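Local structure of legionella ubiquitin-specific protease A domain-containing protein (Legionella pneumophila subsp. pneumophila, 5DGG) at residues Q19-V24 / V52-I57; S45-P50 / V67-P72; A80-L85 / L114-H119. The protein probably acts as a ubiquitin-specific protease of the CA peptidase clan, this chain being its central domain. All coordinates share one frame; numbering follows the deposited sequence.

In the fold
All three contacts reach one mixed five-stranded sheet, in the order 22-29, 54-60, 65-70, 81-86 and 115-120. Contact 1 and contact 3 are the parallel pairs at its two margins, each built from a beta-alpha-beta unit; their centres lie about 15 Å apart and their nearest atoms about 7 Å. Contact 2 links the crossover helix 33-47 of the first unit to the central strand 65-70, with its centre about 7 Å from that of contact 1 and about 11 Å from that of contact 3. Strand 65-70 pairs through its backbone with strands of both other contacts: Leu69 N lies 2.8 Å from Ile55 O, and Tyr68 O 2.8 Å from Glu84 N.

Contact 1 of 3, residues Q19-V24 / V52-I57; sequences QGRIVV and VHYIMI
Arg21 and His53 meet at the mouth of a parallel strand pair, 22-24 beside 54-57, within the beta-alpha-beta unit whose helix 33-47 connects the two strands. Arg21 is the third residue of a type II' turn running from Gln19 to Ile22. Arg21 CB stands 4.0 Å from His53 N. Because a chi1 of 60° tucks CG over the main chain and the side chain bends again at chi3, the outer part runs alongside the histidine instead of leaving it. NE then passes His53 CB, Arg21 CZ approaches His53 CB at 3.7 Å, and Arg21 NH2 reaches over the imidazole, 3.4 Å from His53 CG. Guanidinium and ring are nearly parallel, their planes 20° apart. The other terminal nitrogen, Arg21 NH1, comes to 3.7 Å from Tyr54 CE2, with the phenol ring turned almost perpendicular to the guanidinium (86°). Tyr54 is itself stacked on Phe147, so the aromatic group continues beyond the strand pair.

Beneath this stack, Arg21 O receives both His53 N and Tyr54 N, and the regular parallel ladder continues from Tyr54 O to Val23 N and from Val23 O to Met56 N. On the face carrying Ile22, Val24 and Met56, helix 132-146 covers the sheet through Met144, which touches both Ile22 and Met56. Val23 and Ile55 face the opposite way, toward helix 33-47. There Val23 CG2 lies against a branch of Val52, CG2 to CG2, at 3.9 Å.

Contact 2 of 3, residues S45-P50 / V67-P72; sequences SDVFNP and VYLSKP
This is a helix-to-strand contact carried largely by one lysine: Lys71, just past strand 65-70, reaches the C-terminal end of helix 33-47, which lies on one face of the central sheet. With CG set beside the backbone N (chi1 -72°) and the rest of the chain extended, the lysine spans the gap between two backbones whose closest CA atoms, those of Val47 and Lys71, are 8.1 Å apart. Its NZ ends among backbone oxygens. Lys71 NZ donates to Asp46 O at 3.0 Å, arriving in the carbonyl plane, and to Val47 O at 2.7 Å, where it stands above the carbonyl plane, 65° out of it. Asn49 O is also 2.7 Å from Lys71 NZ. Two hydrogen bonds to the helix-end carbonyls thus hold the amine, with a weak one to Val52 O; the carbonyl oxygens gathered here would probably favour its protonated form.

Asp46 O serves two donors, since Asn49 N also bonds to it, 3.1 Å away, as the chain turns out of the helix. Asn49 OD1 bonds to Glu51 N within the loop that follows the helix. Toward the sheet, in the conformer described here, Val47 and Leu69 cross at about a right angle, but Leu69 was modelled in two conformers and the crossing is doubtful. Val47 also touches Tyr81 on the next strand. The arrangement is that of a helix packed on the sheet of an alpha/beta fold, here the crossover helix of a beta-alpha-beta unit, with a lysine at its C-terminal carbonyls.

Contact 3 of 3, residues A80-L85 / L114-H119; sequences AYDLEL and LVNIRH
Asp82 and Asn116, on the same face of the parallel strands 81-85 and 115-119, cross at a slant, with carboxylate and amide planes 81° apart. Asn116 presents ND2 to Asp82 OD1 at 3.0 Å; the oxygen lies in the amide plane and the N-H points at it nearly straight (166°). Ala80 CB fills in beside the same nitrogen, 3.6 Å from Asn116 ND2. Along the backbone, Tyr81, Leu83 and Leu85 donate to Leu114, Asn116 and Arg118, while Tyr81 O and Leu83 O accept from Asn116 and Arg118.

Two residues further along this face, Glu84 and Arg118 form a second polar pair. Arg118 bends back toward Glu84, guanidinium and carboxylate planes 50° apart, and the turn at chi3 brings Arg118 NH2 to a rather long salt bridge of 3.4 Å with Glu84 OE1. The glutamate, in turn, is extended and held by more than this one partner. OE1 also pairs with Lys143, while OE2 accepts from Tyr139 and bonds to Thr120 OG1, so helix 132-146 and the end of the outer strand probably fix its rotation.

The other face is mostly apolar. Leu83 lies side by side with Ile117, and Leu83 CD2 touches both Val115 CG1 (3.8 Å) and Ile117 CG1 (4.0 Å). Leu85 crosses Ile117 obliquely, Leu85 CD1 4.0 Å from Ile117 CG2, and meets the His119 ring at its edge; His119 NE2 bonds to Asp98. At the strand start, the Tyr81 ring turns its edge to Leu114 O. Two adjacent parallel strands, 81-86 and 115-120, joined through helix 98-108, which packs on the aliphatic face through Val101 and Leu102, form a beta-alpha-beta unit at the edge of an alpha/beta sheet.

Contact 1 of 3, residues Q19-V24 / V52-I57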
loop_
_atom_site.group_PDB
_atom_site.type_symbol
_atom_site.label_atom_id
_atom_site.label_comp_id
_atom_site.label_asym_id
_atom_site.label_seq_id
_atom_site.Cartn_x
_atom_site.Cartn_y
_atom_site.Cartn_z
ATOM N N GLN A 19 10.741 -7.912 2.833
ATOM C CA GLN A 19 11.649 -8.618 3.713
ATOM C C GLN A 19 10.990 -9.911 4.195
ATOM O O GLN A 19 9.911 -9.889 4.750
ATOM C CB GLN A 19 12.126 -7.744 4.889
ATOM C CG GLN A 19 13.614 -7.947 5.301
ATOM C CD GLN A 19 14.699 -7.348 4.316
ATOM O OE1 GLN A 19 14.804 -6.128 4.140
ATOM N NE2 GLN A 19 15.484 -8.219 3.681
ATOM N N GLY A 20 11.641 -11.023 3.909
ATOM C CA GLY A 20 11.183 -12.325 4.332
ATOM C C GLY A 20 9.784 -12.584 3.806
ATOM O O GLY A 20 9.507 -12.390 2.617
ATOM N N ARG A 21 8.880 -12.927 4.712
ATOM C CA ARG A 21 7.527 -13.360 4.310
ATOM C C ARG A 21 6.609 -12.193 3.857
ATOM O O ARG A 21 5.460 -12.396 3.514
ATOM C CB ARG A 21 6.903 -14.155 5.441
ATOM C CG ARG A 21 6.753 -13.422 6.751
ATOM C CD ARG A 21 6.738 -14.431 7.927
ATOM N NE ARG A 21 5.681 -15.428 7.769
ATOM C CZ ARG A 21 4.447 -15.353 8.305
ATOM N NH1 ARG A 21 4.079 -14.361 9.117
ATOM N NH2 ARG A 21 3.580 -16.319 8.061
ATOM N N ILE A 22 7.122 -10.980 3.869
ATOM C CA ILE A 22 6.366 -9.810 3.440
ATOM C C ILE A 22 6.944 -9.309 2.141
ATOM O O ILE A 22 8.148 -8.910 2.083
ATOM C CB ILE A 22 6.424 -8.673 4.474
ATOM C CG1 ILE A 22 5.893 -9.130 5.825
ATOM C CG2 ILE A 22 5.666 -7.427 3.986
ATOM C CD1 ILE A 22 6.298 -8.258 6.994
ATOM N N VAL A 23 6.134 -9.308 1.097
ATOM C CA VAL A 23 6.546 -8.688 -0.153
ATOM C C VAL A 23 5.900 -7.336 -0.336
ATOM O O VAL A 23 4.701 -7.197 -0.140
ATOM C CB VAL A 23 6.191 -9.570 -1.338
ATOM C CG1 VAL A 23 6.398 -8.869 -2.685
ATOM C CG2 VAL A 23 6.988 -10.867 -1.255
ATOM N N VAL A 24 6.683 -6.351 -0.788
ATOM C CA VAL A 24 6.167 -5.064 -1.136
ATOM C C VAL A 24 6.444 -4.904 -2.619
ATOM O O VAL A 24 7.600 -4.860 -3.058
ATOM C CB VAL A 24 6.794 -3.909 -0.306
ATOM C CG1 VAL A 24 6.156 -2.554 -0.699
ATOM C CG2 VAL A 24 6.657 -4.187 1.172
ATOM N N VAL A 52 5.962 -16.681 1.239
ATOM C CA VAL A 52 5.354 -15.355 1.243
ATOM C C VAL A 52 4.013 -15.448 1.928
ATOM O O VAL A 52 3.188 -16.310 1.591
ATOM C CB VAL A 52 5.115 -14.870 -0.197
ATOM C CG1 VAL A 52 4.295 -13.580 -0.202
ATOM C CG2 VAL A 52 6.437 -14.694 -0.894
ATOM N N HIS A 53 3.798 -14.582 2.914
ATOM C CA HIS A 53 2.532 -14.555 3.599
ATOM C C HIS A 53 1.750 -13.245 3.416
ATOM O O HIS A 53 0.532 -13.235 3.545
ATOM C CB HIS A 53 2.730 -14.785 5.071
ATOM C CG HIS A 53 1.456 -15.084 5.746
ATOM N ND1 HIS A 53 0.878 -16.333 5.711
ATOM C CD2 HIS A 53 0.571 -14.274 6.365
ATOM C CE1 HIS A 53 -0.276 -16.293 6.359
ATOM N NE2 HIS A 53 -0.492 -15.047 6.743
ATOM N N TYR A 54 2.452 -12.154 3.143
ATOM C CA TYR A 54 1.824 -10.860 2.949
ATOM C C TYR A 54 2.360 -10.210 1.675
ATOM O O TYR A 54 3.537 -10.320 1.366
ATOM C CB TYR A 54 2.103 -9.930 4.094
ATOM C CG TYR A 54 1.730 -10.444 5.419
ATOM C CD1 TYR A 54 0.443 -10.295 5.863
ATOM C CD2 TYR A 54 2.668 -11.033 6.273
ATOM C CE1 TYR A 54 0.043 -10.760 7.078
ATOM C CE2 TYR A 54 2.267 -11.528 7.531
ATOM C CZ TYR A 54 0.949 -11.338 7.923
ATOM O OH TYR A 54 0.404 -11.763 9.140
ATOM N N ILE A 55 1.475 -9.537 0.931
ATOM C CA ILE A 55 1.840 -8.805 -0.291
ATOM C C ILE A 55 1.200 -7.423 -0.218
ATOM O O ILE A 55 0.002 -7.349 -0.058
ATOM C CB ILE A 55 1.367 -9.536 -1.557
ATOM C CG1 ILE A 55 1.922 -10.957 -1.609
ATOM C CG2 ILE A 55 1.859 -8.760 -2.755
ATOM C CD1 ILE A 55 1.410 -11.882 -2.692
ATOM N N MET A 56 2.005 -6.359 -0.285
ATOM C CA MET A 56 1.533 -4.988 -0.331
ATOM C C MET A 56 1.692 -4.387 -1.732
ATOM O O MET A 56 2.717 -4.568 -2.406
ATOM C CB MET A 56 2.312 -4.083 0.603
ATOM C CG MET A 56 2.627 -4.608 1.977
ATOM S SD MET A 56 3.188 -3.151 2.893
ATOM C CE MET A 56 3.423 -3.959 4.421
ATOM N N ILE A 57 0.749 -3.585 -2.144
ATOM C CA ILE A 57 0.885 -2.879 -3.440
ATOM C C ILE A 57 0.474 -1.447 -3.303
ATOM O O ILE A 57 -0.651 -1.173 -2.915
ATOM C CB ILE A 57 0.017 -3.523 -4.579
ATOM C CG1 ILE A 57 0.105 -5.043 -4.562
ATOM C CG2 ILE A 57 0.470 -2.951 -5.937
ATOM C CD1 ILE A 57 -0.682 -5.753 -5.667
#

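Contact 2 of 3, residues S45-P50 / V67-P72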
loop_
_atom_site.group_PDB
_atom_site.type_symbol
_atom_site.label_atom_id
_atom_site.label_comp_id
_atom_site.label_asym_id
_atom_site.label_seq_id
_atom_site.Cartn_x
_atom_site.Cartn_y
_atom_site.Cartn_z
ATOM N N SER A 45 3.528 -15.536 -8.844
ATOM C CA SER A 45 4.583 -16.276 -8.200
ATOM C C SER A 45 4.575 -16.117 -6.667
ATOM O O SER A 45 4.748 -17.083 -5.941
ATOM C CB SER A 45 5.922 -15.868 -8.754
ATOM O OG SER A 45 6.884 -16.496 -7.969
ATOM N N ASP A 46 4.369 -14.897 -6.189
ATOM C CA ASP A 46 4.306 -14.596 -4.755
ATOM C C ASP A 46 3.019 -15.127 -4.119
ATOM O O ASP A 46 3.056 -15.694 -3.029
ATOM C CB ASP A 46 4.388 -13.089 -4.553
ATOM C CG ASP A 46 5.755 -12.528 -4.884
ATOM O OD1 ASP A 46 6.755 -13.282 -4.865
ATOM O OD2 ASP A 46 5.814 -11.324 -5.130
ATOM N N VAL A 47 1.891 -14.978 -4.809
ATOM C CA VAL A 47 0.639 -15.517 -4.330
ATOM C C VAL A 47 0.754 -16.988 -4.010
ATOM O O VAL A 47 0.238 -17.420 -3.001
ATOM C CB VAL A 47 -0.508 -15.230 -5.291
ATOM C CG1 VAL A 47 -1.701 -16.125 -5.021
ATOM C CG2 VAL A 47 -0.896 -13.769 -5.139
ATOM N N PHE A 48 1.458 -17.729 -4.857
ATOM C CA PHE A 48 1.517 -19.160 -4.741
ATOM C C PHE A 48 2.816 -19.645 -4.130
ATOM O O PHE A 48 3.096 -20.856 -4.131
ATOM C CB PHE A 48 1.203 -19.833 -6.106
ATOM C CG PHE A 48 -0.208 -19.638 -6.541
ATOM C CD1 PHE A 48 -1.239 -20.259 -5.869
ATOM C CD2 PHE A 48 -0.526 -18.776 -7.608
ATOM C CE1 PHE A 48 -2.525 -20.046 -6.256
ATOM C CE2 PHE A 48 -1.831 -18.561 -7.988
ATOM C CZ PHE A 48 -2.833 -19.222 -7.324
ATOM N N ASN A 49 3.593 -18.745 -3.535
ATOM C CA ASN A 49 4.838 -19.128 -2.925
ATOM C C ASN A 49 4.627 -19.287 -1.422
ATOM O O ASN A 49 4.215 -18.326 -0.739
ATOM C CB ASN A 49 5.935 -18.116 -3.194
ATOM C CG ASN A 49 7.242 -18.495 -2.516
ATOM O OD1 ASN A 49 7.255 -19.351 -1.613
ATOM N ND2 ASN A 49 8.324 -17.878 -2.923
ATOM N N PRO A 50 4.880 -20.517 -0.895
ATOM C CA PRO A 50 4.628 -20.808 0.507
ATOM C C PRO A 50 5.355 -19.891 1.480
ATOM O O PRO A 50 4.835 -19.636 2.551
ATOM C CB PRO A 50 5.146 -22.259 0.664
ATOM C CG PRO A 50 6.083 -22.454 -0.478
ATOM C CD PRO A 50 5.401 -21.708 -1.587
ATOM N N VAL A 67 -2.997 -1.584 -1.153
ATOM C CA VAL A 67 -3.578 -2.885 -1.199
ATOM C C VAL A 67 -2.733 -3.837 -0.372
ATOM O O VAL A 67 -1.505 -3.954 -0.614
ATOM C CB VAL A 67 -3.600 -3.375 -2.659
ATOM C CG1 VAL A 67 -4.048 -4.828 -2.753
ATOM C CG2 VAL A 67 -4.449 -2.465 -3.486
ATOM N N TYR A 68 -3.354 -4.533 0.563
ATOM C CA TYR A 68 -2.660 -5.449 1.489
ATOM C C TYR A 68 -3.314 -6.809 1.470
ATOM O O TYR A 68 -4.457 -6.970 1.936
ATOM C CB TYR A 68 -2.583 -4.872 2.923
ATOM C CG TYR A 68 -2.154 -3.460 2.873
ATOM C CD1 TYR A 68 -0.823 -3.154 2.863
ATOM C CD2 TYR A 68 -3.078 -2.418 2.827
ATOM C CE1 TYR A 68 -0.395 -1.863 2.750
ATOM C CE2 TYR A 68 -2.665 -1.125 2.707
ATOM C CZ TYR A 68 -1.324 -0.852 2.648
ATOM O OH TYR A 68 -0.854 0.446 2.592
ATOM N N LEU A 69 -2.591 -7.781 0.921
ATOM C CA LEU A 69 -3.068 -9.157 0.826
ATOM C C LEU A 69 -2.398 -10.008 1.890
ATOM O O LEU A 69 -1.156 -9.993 2.022
ATOM C CB LEU A 69 -2.768 -9.742 -0.573
ATOM C CG LEU A 69 -3.227 -11.180 -0.872
ATOM C CD1 LEU A 69 -4.739 -11.335 -0.954
ATOM C CD2 LEU A 69 -2.639 -11.677 -2.189
ATOM N N SER A 70 -3.211 -10.723 2.639
ATOM C CA SER A 70 -2.789 -11.634 3.681
ATOM C C SER A 70 -3.271 -13.004 3.295
ATOM O O SER A 70 -4.458 -13.209 2.980
ATOM C CB SER A 70 -3.413 -11.278 5.051
ATOM O OG SER A 70 -3.038 -10.014 5.447
ATOM N N LYS A 71 -2.370 -13.973 3.316
ATOM C CA LYS A 71 -2.727 -15.378 3.025
ATOM C C LYS A 71 -3.418 -16.051 4.183
ATOM O O LYS A 71 -3.368 -15.551 5.339
ATOM C CB LYS A 71 -1.471 -16.140 2.661
ATOM C CG LYS A 71 -0.962 -15.747 1.323
ATOM C CD LYS A 71 0.092 -16.720 0.865
ATOM C CE LYS A 71 0.818 -16.163 -0.314
ATOM N NZ LYS A 71 1.796 -17.190 -0.763
ATOM N N PRO A 72 -4.086 -17.207 3.913
ATOM C CA PRO A 72 -4.822 -17.868 5.031
ATOM C C PRO A 72 -3.937 -18.360 6.201
ATOM O O PRO A 72 -2.814 -18.810 5.979
ATOM C CB PRO A 72 -5.557 -19.038 4.347
ATOM C CG PRO A 72 -4.915 -19.213 3.007
ATOM C CD PRO A 72 -4.233 -17.928 2.633
#

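Contact 3 of 3, residues A80-L85 / L114-H119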
loop_
_atom_site.group_PDB
_atom_site.type_symbol
_atom_site.label_atom_id
_atom_site.label_comp_id
_atom_site.label_asym_id
_atom_site.label_seq_id
_atom_site.Cartn_x
_atom_site.Cartn_y
_atom_site.Cartn_z
ATOM N N ALA A 80 -9.153 -18.814 2.142
ATOM C CA ALA A 80 -9.253 -17.513 1.462
ATOM C C ALA A 80 -8.196 -16.452 1.885
ATOM O O ALA A 80 -7.637 -16.500 2.959
ATOM C CB ALA A 80 -10.673 -16.953 1.563
ATOM N N TYR A 81 -7.938 -15.522 0.965
ATOM C CA TYR A 81 -6.996 -14.467 1.086
ATOM C C TYR A 81 -7.758 -13.237 1.598
ATOM O O TYR A 81 -8.836 -12.940 1.069
ATOM C CB TYR A 81 -6.469 -14.141 -0.294
ATOM C CG TYR A 81 -5.772 -15.303 -1.031
ATOM C CD1 TYR A 81 -4.400 -15.446 -0.982
ATOM C CD2 TYR A 81 -6.485 -16.205 -1.788
ATOM C CE1 TYR A 81 -3.742 -16.500 -1.620
ATOM C CE2 TYR A 81 -5.828 -17.261 -2.455
ATOM C CZ TYR A 81 -4.446 -17.400 -2.346
ATOM O OH TYR A 81 -3.815 -18.446 -2.995
ATOM N N ASP A 82 -7.204 -12.538 2.590
ATOM C CA ASP A 82 -7.726 -11.269 3.061
ATOM C C ASP A 82 -7.148 -10.182 2.234
ATOM O O ASP A 82 -5.926 -10.106 2.065
ATOM C CB ASP A 82 -7.369 -11.028 4.552
ATOM C CG ASP A 82 -8.415 -11.519 5.511
ATOM O OD1 ASP A 82 -9.209 -12.422 5.133
ATOM O OD2 ASP A 82 -8.447 -10.979 6.673
ATOM N N LEU A 83 -7.989 -9.308 1.714
ATOM C CA LEU A 83 -7.548 -8.236 0.894
ATOM C C LEU A 83 -8.031 -6.881 1.483
ATOM O O LEU A 83 -9.240 -6.565 1.454
ATOM C CB LEU A 83 -8.152 -8.457 -0.476
ATOM C CG LEU A 83 -7.786 -7.465 -1.520
ATOM C CD1 LEU A 83 -6.291 -7.591 -1.829
ATOM C CD2 LEU A 83 -8.693 -7.628 -2.745
ATOM N N GLU A 84 -7.128 -6.132 2.066
ATOM C CA GLU A 84 -7.475 -4.817 2.621
ATOM C C GLU A 84 -7.186 -3.742 1.590
ATOM O O GLU A 84 -6.071 -3.677 1.046
ATOM C CB GLU A 84 -6.670 -4.529 3.884
ATOM C CG GLU A 84 -6.852 -3.115 4.386
ATOM C CD GLU A 84 -6.075 -2.759 5.657
ATOM O OE1 GLU A 84 -5.406 -3.654 6.237
ATOM O OE2 GLU A 84 -6.089 -1.551 6.036
ATOM N N LEU A 85 -8.181 -2.924 1.309
ATOM C CA LEU A 85 -8.076 -1.819 0.382
ATOM C C LEU A 85 -8.178 -0.506 1.106
ATOM O O LEU A 85 -9.226 -0.186 1.652
ATOM C CB LEU A 85 -9.182 -1.942 -0.675
ATOM C CG LEU A 85 -9.250 -3.265 -1.450
ATOM C CD1 LEU A 85 -10.406 -3.315 -2.481
ATOM C CD2 LEU A 85 -7.945 -3.575 -2.123
ATOM N N LEU A 114 -12.428 -16.791 -3.314
ATOM C CA LEU A 114 -11.388 -16.982 -2.317
ATOM C C LEU A 114 -10.815 -15.662 -1.839
ATOM O O LEU A 114 -9.698 -15.651 -1.328
ATOM C CB LEU A 114 -10.226 -17.809 -2.880
ATOM C CG LEU A 114 -10.525 -19.275 -3.167
ATOM C CD1 LEU A 114 -9.283 -19.932 -3.740
ATOM C CD2 LEU A 114 -10.987 -19.978 -1.898
ATOM N N VAL A 115 -11.551 -14.567 -1.995
ATOM C CA VAL A 115 -11.027 -13.251 -1.619
ATOM C C VAL A 115 -11.996 -12.598 -0.617
ATOM O O VAL A 115 -13.229 -12.526 -0.865
ATOM C CB VAL A 115 -10.817 -12.412 -2.885
ATOM C CG1 VAL A 115 -10.305 -11.011 -2.597
ATOM C CG2 VAL A 115 -9.839 -13.126 -3.816
ATOM N N ASN A 116 -11.471 -12.169 0.520
ATOM C CA ASN A 116 -12.266 -11.421 1.523
ATOM C C ASN A 116 -11.911 -9.966 1.491
ATOM O O ASN A 116 -10.864 -9.592 2.002
ATOM C CB ASN A 116 -11.960 -11.967 2.904
ATOM C CG ASN A 116 -12.152 -13.463 2.994
ATOM O OD1 ASN A 116 -13.133 -13.988 2.488
ATOM N ND2 ASN A 116 -11.255 -14.156 3.732
ATOM N N ILE A 117 -12.716 -9.132 0.849
ATOM C CA ILE A 117 -12.412 -7.725 0.717
ATOM C C ILE A 117 -12.827 -6.943 1.950
ATOM O O ILE A 117 -13.928 -7.172 2.505
ATOM C CB ILE A 117 -13.157 -7.115 -0.493
ATOM C CG1 ILE A 117 -12.601 -7.733 -1.753
ATOM C CG2 ILE A 117 -13.012 -5.604 -0.545
ATOM C CD1 ILE A 117 -13.199 -7.123 -3.003
ATOM N N ARG A 118 -11.997 -5.992 2.354
ATOM C CA ARG A 118 -12.464 -4.972 3.302
ATOM C C ARG A 118 -11.873 -3.630 2.987
ATOM O O ARG A 118 -10.716 -3.554 2.530
ATOM C CB ARG A 118 -12.161 -5.397 4.709
ATOM C CG ARG A 118 -10.791 -5.114 5.188
ATOM C CD ARG A 118 -10.588 -5.786 6.535
ATOM N NE ARG A 118 -10.422 -4.798 7.549
ATOM C CZ ARG A 118 -9.259 -4.457 8.077
ATOM N NH1 ARG A 118 -9.264 -3.549 9.016
ATOM N NH2 ARG A 118 -8.121 -5.048 7.716
ATOM N N HIS A 119 -12.685 -2.578 3.121
ATOM C CA HIS A 119 -12.237 -1.216 2.822
ATOM C C HIS A 119 -11.762 -0.562 4.097
ATOM O O HIS A 119 -12.420 -0.721 5.116
ATOM C CB HIS A 119 -13.384 -0.397 2.264
ATOM C CG HIS A 119 -13.850 -0.858 0.932
ATOM N ND1 HIS A 119 -15.091 -0.552 0.430
ATOM C CD2 HIS A 119 -13.258 -1.662 0.009
ATOM C CE1 HIS A 119 -15.234 -1.092 -0.769
ATOM N NE2 HIS A 119 -14.142 -1.794 -1.041
#